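Local coordinates for lipoate-protein ligase, putative (Streptococcus pneumoniae, PDB 1VQZ) that is a putative lipoate-protein ligase, a member of the lipoyl protein ligase A/B family with a catalytic domain followed by a smaller C-terminal domain, at residues Ala24-Leu29 with Trp47-Ser52; Glu30-Lys35 with Ala235-Ile240; Leu91-Tyr96 with Phe163-Ser168. All blocks are in the same frame, centred on the assembly; numbering follows the deposited sequence.

Contact 1. Residues Ala24-Leu29 with Trp47-Ser52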
# COMPACT_ATOMS: atom_id res chain seq x y z
N ALA A 24 -11.66 7.60 3.68
CA ALA A 24 -10.76 8.73 3.60
C ALA A 24 -10.30 9.24 4.97
O ALA A 24 -9.13 9.57 5.15
CB ALA A 24 -11.39 9.82 2.80
N PHE A 25 -11.21 9.25 5.95
CA PHE A 25 -10.90 9.62 7.31
C PHE A 25 -9.87 8.63 7.91
O PHE A 25 -8.87 9.04 8.54
CB PHE A 25 -12.17 9.67 8.19
CG PHE A 25 -11.86 9.87 9.64
CD1 PHE A 25 -11.52 11.13 10.12
CD2 PHE A 25 -11.82 8.80 10.51
CE1 PHE A 25 -11.19 11.31 11.45
CE2 PHE A 25 -11.46 8.96 11.84
CZ PHE A 25 -11.13 10.22 12.30
N ASN A 26 -10.12 7.35 7.72
CA ASN A 26 -9.30 6.29 8.28
C ASN A 26 -7.87 6.33 7.77
O ASN A 26 -6.89 6.07 8.52
CB ASN A 26 -9.89 4.92 7.96
CG ASN A 26 -11.16 4.58 8.79
OD1 ASN A 26 -11.53 5.26 9.76
ND2 ASN A 26 -11.86 3.49 8.35
N ILE A 27 -7.73 6.59 6.47
CA ILE A 27 -6.44 6.62 5.85
C ILE A 27 -5.71 7.88 6.33
O ILE A 27 -4.49 7.83 6.61
CB ILE A 27 -6.55 6.41 4.33
CG1 ILE A 27 -6.99 4.97 4.05
CG2 ILE A 27 -5.23 6.64 3.60
CD1 ILE A 27 -7.28 4.74 2.60
N ALA A 28 -6.45 8.99 6.45
CA ALA A 28 -5.87 10.24 7.01
C ALA A 28 -5.33 10.01 8.45
O ALA A 28 -4.25 10.50 8.84
CB ALA A 28 -6.92 11.35 6.98
N LEU A 29 -6.10 9.25 9.23
CA LEU A 29 -5.75 8.98 10.61
C LEU A 29 -4.48 8.15 10.66
O LEU A 29 -3.60 8.42 11.49
CB LEU A 29 -6.92 8.33 11.35
CG LEU A 29 -6.76 8.09 12.86
CD1 LEU A 29 -8.04 8.14 13.55
CD2 LEU A 29 -6.04 6.75 13.20
N TRP A 47 -8.23 -1.52 12.03
CA TRP A 47 -9.34 -0.73 11.55
C TRP A 47 -9.97 -1.26 10.27
O TRP A 47 -9.40 -2.11 9.60
CB TRP A 47 -8.92 0.74 11.40
CG TRP A 47 -7.63 0.93 10.65
CD1 TRP A 47 -6.35 0.69 11.10
CD2 TRP A 47 -7.52 1.33 9.31
NE1 TRP A 47 -5.44 0.99 10.12
CE2 TRP A 47 -6.14 1.37 9.00
CE3 TRP A 47 -8.44 1.72 8.34
CZ2 TRP A 47 -5.66 1.77 7.73
CZ3 TRP A 47 -7.96 2.11 7.06
CH2 TRP A 47 -6.58 2.16 6.80
N ILE A 48 -11.17 -0.74 9.95
CA ILE A 48 -12.05 -1.31 8.95
C ILE A 48 -12.68 -0.19 8.12
O ILE A 48 -13.24 0.78 8.63
CB ILE A 48 -13.16 -2.23 9.60
CG1 ILE A 48 -12.51 -3.38 10.41
CG2 ILE A 48 -14.10 -2.76 8.53
CD1 ILE A 48 -13.50 -4.32 11.16
N ASN A 49 -12.52 -0.35 6.81
CA ASN A 49 -13.12 0.54 5.80
C ASN A 49 -14.37 -0.07 5.22
O ASN A 49 -14.43 -1.30 5.05
CB ASN A 49 -12.16 0.70 4.64
CG ASN A 49 -10.91 1.47 5.02
OD1 ASN A 49 -10.98 2.41 5.84
ND2 ASN A 49 -9.76 1.12 4.35
N LYS A 50 -15.35 0.79 4.95
CA LYS A 50 -16.48 0.49 4.10
C LYS A 50 -16.03 0.09 2.67
O LYS A 50 -14.91 0.34 2.30
CB LYS A 50 -17.39 1.72 4.04
CG LYS A 50 -16.85 2.85 3.15
CD LYS A 50 -17.42 4.25 3.53
CE LYS A 50 -18.90 4.46 3.12
NZ LYS A 50 -19.11 4.47 1.66
N PRO A 51 -16.92 -0.54 1.86
CA PRO A 51 -16.51 -0.96 0.49
C PRO A 51 -15.72 0.11 -0.31
O PRO A 51 -16.20 1.24 -0.59
CB PRO A 51 -17.83 -1.33 -0.21
CG PRO A 51 -18.70 -1.85 0.97
CD PRO A 51 -18.32 -0.90 2.15
N SER A 52 -14.52 -0.29 -0.69
CA SER A 52 -13.53 0.64 -1.23
C SER A 52 -12.56 -0.06 -2.15
O SER A 52 -12.18 -1.20 -1.91
CB SER A 52 -12.74 1.29 -0.08
OG SER A 52 -13.57 2.00 0.86
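Asn-26 meets Asn-49 through a nearly straight hydrogen bond, ND2 to OD1 at 2.9 Å with an N-H...O angle of 165°. The two side chains pass each other head to tail with their amides nearly coplanar (21°), and the acceptor lies close to the amide plane of Asn-26. The other flank of the tight part is Trp-47, whose CZ3 comes within 3.5 Å of Asn-26 CB, while the backbone O of Asn-26 stands over one face of the indole, toward its rim. Trp-47 CG sits between the backbone N and the carbonyl carbon (chi1 49°), a choice that sends the ring toward the helix; Asn-49 OD1 lies at the ring edge. A helix packed on a sheet is the theme here: helix 23-36 of the ligase catalytic domain rests against the end of strand 42-47 and the loop leaving it. Asn-26 OD1 also bonds to Asn-18 and ND2 to Ser-20 O, while Trp-47 NE1 is taken up by Thr-97. Packing is looser at Ile-27, whose side chain runs about perpendicular to that of Trp-47, with CG1 4.0 Å from CH2. Farther along the loop, partly exposed Lys-50 makes no contact with the helix segment and forms a salt bridge with Glu-76.

Contact 2. Residues Glu30-Lys35 with Ala235-Ile240. With EDO (1,2-ethanediol), chain N; EDO (1,2-ethanediol), chain L.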
# COMPACT_ATOMS: atom_id res chain seq x y z
N GLU A 30 -4.36 7.17 9.75
CA GLU A 30 -3.16 6.33 9.69
C GLU A 30 -1.94 7.16 9.31
O GLU A 30 -0.86 7.02 9.93
CB GLU A 30 -3.35 5.16 8.71
CG GLU A 30 -2.16 4.19 8.63
CD GLU A 30 -2.30 3.22 7.48
OE1 GLU A 30 -2.55 3.70 6.36
OE2 GLU A 30 -2.18 1.99 7.71
N GLU A 31 -2.09 8.03 8.31
CA GLU A 31 -0.98 8.89 7.92
C GLU A 31 -0.55 9.83 9.05
O GLU A 31 0.67 10.14 9.24
CB GLU A 31 -1.34 9.73 6.69
CG GLU A 31 -0.13 10.45 6.11
CD GLU A 31 -0.46 11.36 4.93
OE1 GLU A 31 -1.40 12.19 5.00
OE2 GLU A 31 0.25 11.25 3.95
N TYR A 32 -1.54 10.33 9.78
CA TYR A 32 -1.28 11.20 10.92
C TYR A 32 -0.44 10.49 12.00
O TYR A 32 0.53 11.04 12.52
CB TYR A 32 -2.58 11.72 11.51
CG TYR A 32 -2.34 12.86 12.46
CD1 TYR A 32 -2.14 14.16 11.97
CD2 TYR A 32 -2.33 12.67 13.83
CE1 TYR A 32 -1.89 15.25 12.83
CE2 TYR A 32 -2.09 13.76 14.72
CZ TYR A 32 -1.87 15.05 14.20
OH TYR A 32 -1.65 16.09 15.05
N ALA A 33 -0.78 9.24 12.33
CA ALA A 33 0.01 8.47 13.23
C ALA A 33 1.43 8.26 12.68
O ALA A 33 2.42 8.49 13.39
CB ALA A 33 -0.71 7.14 13.55
N PHE A 34 1.55 7.86 11.40
CA PHE A 34 2.84 7.60 10.78
C PHE A 34 3.72 8.84 10.77
O PHE A 34 4.89 8.82 11.23
CB PHE A 34 2.58 7.16 9.35
CG PHE A 34 3.81 6.77 8.55
CD1 PHE A 34 4.94 6.20 9.17
CD2 PHE A 34 3.77 6.85 7.15
CE1 PHE A 34 6.04 5.76 8.40
CE2 PHE A 34 4.86 6.43 6.38
CZ PHE A 34 6.00 5.89 7.02
N LYS A 35 3.16 9.96 10.32
CA LYS A 35 3.97 11.18 10.05
C LYS A 35 3.98 12.28 11.11
O LYS A 35 4.89 13.08 11.18
CB LYS A 35 3.56 11.78 8.70
CG LYS A 35 3.77 10.85 7.55
CD LYS A 35 3.33 11.49 6.22
CE LYS A 35 3.64 10.55 5.03
NZ LYS A 35 3.07 11.10 3.71
N ALA A 235 -9.23 17.45 14.46
CA ALA A 235 -9.36 18.52 13.45
C ALA A 235 -8.28 18.44 12.37
O ALA A 235 -8.58 18.56 11.17
CB ALA A 235 -9.34 19.93 14.13
N GLU A 236 -7.03 18.24 12.80
CA GLU A 236 -5.89 18.14 11.89
C GLU A 236 -6.06 16.92 10.97
O GLU A 236 -5.83 16.98 9.76
CB GLU A 236 -4.53 18.09 12.68
CG GLU A 236 -4.24 19.32 13.65
CD GLU A 236 -2.75 19.50 14.12
OE1 GLU A 236 -1.88 18.66 13.72
OE2 GLU A 236 -2.45 20.47 14.92
N ILE A 237 -6.47 15.80 11.55
CA ILE A 237 -6.78 14.61 10.78
C ILE A 237 -7.84 14.85 9.70
O ILE A 237 -7.67 14.46 8.56
CB ILE A 237 -7.16 13.41 11.69
CG1 ILE A 237 -5.91 12.95 12.46
CG2 ILE A 237 -7.74 12.23 10.86
CD1 ILE A 237 -6.23 12.04 13.60
N ASN A 238 -8.92 15.51 10.06
CA ASN A 238 -9.95 15.84 9.09
C ASN A 238 -9.50 16.83 8.02
O ASN A 238 -9.94 16.76 6.85
CB ASN A 238 -11.24 16.30 9.82
CG ASN A 238 -12.10 15.09 10.31
OD1 ASN A 238 -12.50 14.27 9.50
ND2 ASN A 238 -12.36 14.99 11.61
N ARG A 239 -8.63 17.77 8.39
CA ARG A 239 -7.98 18.63 7.40
C ARG A 239 -7.21 17.81 6.35
O ARG A 239 -7.25 18.12 5.16
CB ARG A 239 -7.05 19.64 8.10
CG ARG A 239 -6.31 20.63 7.18
CD ARG A 239 -7.20 21.83 6.76
N ILE A 240 -6.47 16.82 6.79
CA ILE A 240 -5.75 15.93 5.89
C ILE A 240 -6.72 15.13 5.00
O ILE A 240 -6.47 14.95 3.83
CB ILE A 240 -4.81 14.95 6.65
CG1 ILE A 240 -3.70 15.75 7.36
CG2 ILE A 240 -4.20 13.92 5.65
CD1 ILE A 240 -2.77 14.95 8.25
C1 EDO N . 0.62 15.62 6.34
O1 EDO N . 1.31 14.44 6.72
C2 EDO N . -0.69 15.18 5.71
O2 EDO N . -0.49 14.66 4.40
C1 EDO L . -4.89 1.38 2.93
O1 EDO L . -4.91 -0.02 2.80
C2 EDO L . -3.72 1.67 3.84
O2 EDO L . -3.78 3.00 4.31
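Tyr-32 directs its ring across the helix interface because CG stands opposite the backbone N (chi1 -166°), while Ile-237, with CG1 opposite its carbonyl carbon, lays that branch over the ring. The result is a CH-pi contact: Ile-237 CG1 lies 4.0 Å from the centroid of the Tyr-32 ring and 29° off its normal, and it comes nearest to Tyr-32 CG, at 3.6 Å. Ile-240 takes a different side, its CD1 sitting in the ring plane at the edge, 3.9 Å from Tyr-32 CD1. One aromatic group thus receives one isoleucine on a face and another at its rim, each crossing it at about a right angle. The pair illustrates two helices, 23-36 and 231-245, packed steeply with their short segments at 113° and their axes 10.0 Å apart.

Polar groups border this apolar centre. Tyr-32 OH donates to Glu-236 OE1 at 2.9 Å, reaching the oxygen from well above the carboxylate plane, which is nearly perpendicular to the ring. Within helix 23-36, Lys-35 NZ forms a salt bridge with Glu-31 OE2, an oxygen that Lys-244 of the facing helix also engages. Glu-31 OE1 touches Ile-240 CG2 and accepts a 2.7 Å hydrogen bond from O2 of the 1,2-ethanediol in chain N, probably a molecule of the crystallisation liquor. With Lys-35 and Lys-244 both at OE2, the buried Glu-31 carboxylate is probably stabilised in its charged form, whereas the exposed Glu-236 offers the phenol a partner at the margin.

Contact 3. Residues Leu91-Tyr96 with Phe163-Ser168; sequences LNNLNY and FDVDLS
Asn-92 and Asp-164 run alongside each other in the same direction, their CB atoms 3.8 Å apart and their amide and carboxylate planes turned by 44°. Backbone bonds join the same two residues and bring in Phe-163. Asn-92 O accepts two backbone N-H groups: Asp-164 N at 3.0 Å, in a nearly straight bond of 168°, and Phe-163 N at 3.1 Å, more bent at 138° although the nitrogen lies almost on the extension of the carbonyl bond. A water links the amide of Asn-92 to the main chain of Asp-164, accepting from Asn-92 ND2 at 3.2 Å and donating to the backbone O of Asp-164 at 2.7 Å.

Asn-93 and Val-165 form a second parallel couple. With its methyl CG2 opposite the carbonyl carbon, Val-165 sets that branch 3.6 Å from Asn-93 CB and also close to the carbonyl oxygen of Asn-92. Beyond this meeting point, Asp-166 OD1 caps the turn toward the next helix, taking both N and OG of Ser-168 from the same face of its carboxylate. The contact lies where strand 93-101 starts and its antiparallel neighbour 154-162 has just ended; helix 206-220 packs on both segments through Val-206, and helix 169-173 follows the loop.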
# COMPACT_ATOMS: atom_id res chain seq x y z
N LEU A 91 -16.34 -4.30 4.84
CA LEU A 91 -16.48 -4.33 6.28
C LEU A 91 -15.93 -5.61 6.94
O LEU A 91 -15.88 -5.67 8.16
CB LEU A 91 -17.95 -4.13 6.68
CG LEU A 91 -18.49 -2.74 6.41
CD1 LEU A 91 -19.93 -2.66 6.94
CD2 LEU A 91 -17.61 -1.59 7.06
N ASN A 92 -15.55 -6.60 6.14
CA ASN A 92 -14.95 -7.83 6.62
C ASN A 92 -13.46 -7.98 6.25
O ASN A 92 -12.84 -9.09 6.33
CB ASN A 92 -15.77 -9.02 6.14
CG ASN A 92 -17.06 -9.13 6.88
OD1 ASN A 92 -17.05 -9.30 8.08
ND2 ASN A 92 -18.18 -9.02 6.17
N ASN A 93 -12.87 -6.84 5.90
CA ASN A 93 -11.42 -6.72 5.66
C ASN A 93 -10.84 -5.95 6.82
O ASN A 93 -11.22 -4.81 7.02
CB ASN A 93 -11.18 -5.97 4.35
CG ASN A 93 -9.70 -5.76 4.07
OD1 ASN A 93 -9.02 -6.68 3.68
ND2 ASN A 93 -9.23 -4.53 4.20
N LEU A 94 -9.94 -6.56 7.57
CA LEU A 94 -9.38 -5.95 8.76
C LEU A 94 -8.00 -5.45 8.43
O LEU A 94 -7.10 -6.24 8.12
CB LEU A 94 -9.30 -6.96 9.92
CG LEU A 94 -8.76 -6.43 11.25
CD1 LEU A 94 -9.56 -5.28 11.73
CD2 LEU A 94 -8.72 -7.56 12.30
N ASN A 95 -7.86 -4.13 8.48
CA ASN A 95 -6.60 -3.42 8.23
C ASN A 95 -5.76 -3.38 9.50
O ASN A 95 -6.29 -3.23 10.59
CB ASN A 95 -6.91 -1.98 7.72
CG ASN A 95 -7.66 -2.00 6.37
OD1 ASN A 95 -8.82 -1.57 6.26
ND2 ASN A 95 -7.03 -2.59 5.40
N TYR A 96 -4.45 -3.50 9.35
CA TYR A 96 -3.52 -3.35 10.47
C TYR A 96 -2.50 -2.31 10.08
O TYR A 96 -2.15 -2.15 8.87
CB TYR A 96 -2.83 -4.69 10.86
CG TYR A 96 -1.92 -5.26 9.79
CD1 TYR A 96 -2.41 -6.13 8.81
CD2 TYR A 96 -0.58 -4.89 9.75
CE1 TYR A 96 -1.56 -6.61 7.81
CE2 TYR A 96 0.26 -5.34 8.77
CZ TYR A 96 -0.22 -6.20 7.80
OH TYR A 96 0.69 -6.63 6.86
N PHE A 163 -10.86 -11.52 6.44
CA PHE A 163 -11.68 -12.21 7.36
C PHE A 163 -12.90 -12.81 6.69
O PHE A 163 -13.15 -14.01 6.82
CB PHE A 163 -11.99 -11.37 8.60
CG PHE A 163 -12.71 -12.15 9.66
CD1 PHE A 163 -14.10 -12.24 9.65
CD2 PHE A 163 -11.98 -12.82 10.63
CE1 PHE A 163 -14.73 -13.03 10.60
CE2 PHE A 163 -12.61 -13.60 11.56
CZ PHE A 163 -13.97 -13.71 11.55
N ASP A 164 -13.66 -12.00 5.96
CA ASP A 164 -14.76 -12.52 5.13
C ASP A 164 -15.08 -11.57 3.99
O ASP A 164 -16.23 -11.17 3.76
CB ASP A 164 -16.02 -12.79 5.98
CG ASP A 164 -17.10 -13.65 5.26
OD1 ASP A 164 -16.84 -14.25 4.18
OD2 ASP A 164 -18.22 -13.77 5.84
N VAL A 165 -14.04 -11.17 3.28
CA VAL A 165 -14.15 -10.22 2.23
C VAL A 165 -14.88 -10.87 1.05
O VAL A 165 -14.69 -12.07 0.76
CB VAL A 165 -12.73 -9.74 1.81
CG1 VAL A 165 -12.81 -8.64 0.71
CG2 VAL A 165 -11.99 -9.24 3.04
N ASP A 166 -15.68 -10.10 0.34
CA ASP A 166 -16.22 -10.57 -0.95
C ASP A 166 -15.10 -10.49 -1.98
O ASP A 166 -14.71 -9.41 -2.43
CB ASP A 166 -17.44 -9.74 -1.32
CG ASP A 166 -18.17 -10.25 -2.55
OD1 ASP A 166 -17.68 -11.18 -3.25
OD2 ASP A 166 -19.24 -9.68 -2.82
N LEU A 167 -14.55 -11.65 -2.34
CA LEU A 167 -13.40 -11.72 -3.23
C LEU A 167 -13.80 -11.56 -4.71
O LEU A 167 -12.93 -11.60 -5.57
CB LEU A 167 -12.65 -13.05 -3.05
CG LEU A 167 -12.17 -13.41 -1.64
CD1 LEU A 167 -11.57 -14.86 -1.61
CD2 LEU A 167 -11.22 -12.38 -1.10
N SER A 168 -15.11 -11.41 -5.00
CA SER A 168 -15.58 -11.31 -6.38
C SER A 168 -15.67 -9.88 -6.91
O SER A 168 -15.87 -9.67 -8.11
CB SER A 168 -16.96 -11.98 -6.51
OG SER A 168 -17.98 -11.16 -5.98
O HOH W 1 -17.91 -9.20 3.03

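The three contacts show a mixed sheet and its covering helices joined in different ways: loop to helix, helix to helix, and loop to strand. Contacts 1 and 2, with centres about 12 Å apart, share helix 23-36, whose residues 24-29 meet the 47-52 loop and residues 30-35 meet helix 231-245; along the chain their segments alternate. Contact 3 follows contact 1 in sequence, about 13 Å away between centres, and the two join where Trp-47 O probably bonds Asn-95 N at 2.8 Å, between adjacent antiparallel strands. Contact 3 is nested within the long loop closed by contact 2, their centres about 24 Å apart. Contact 2 brings helix 231-245, some 200 residues later, onto helix 23-36.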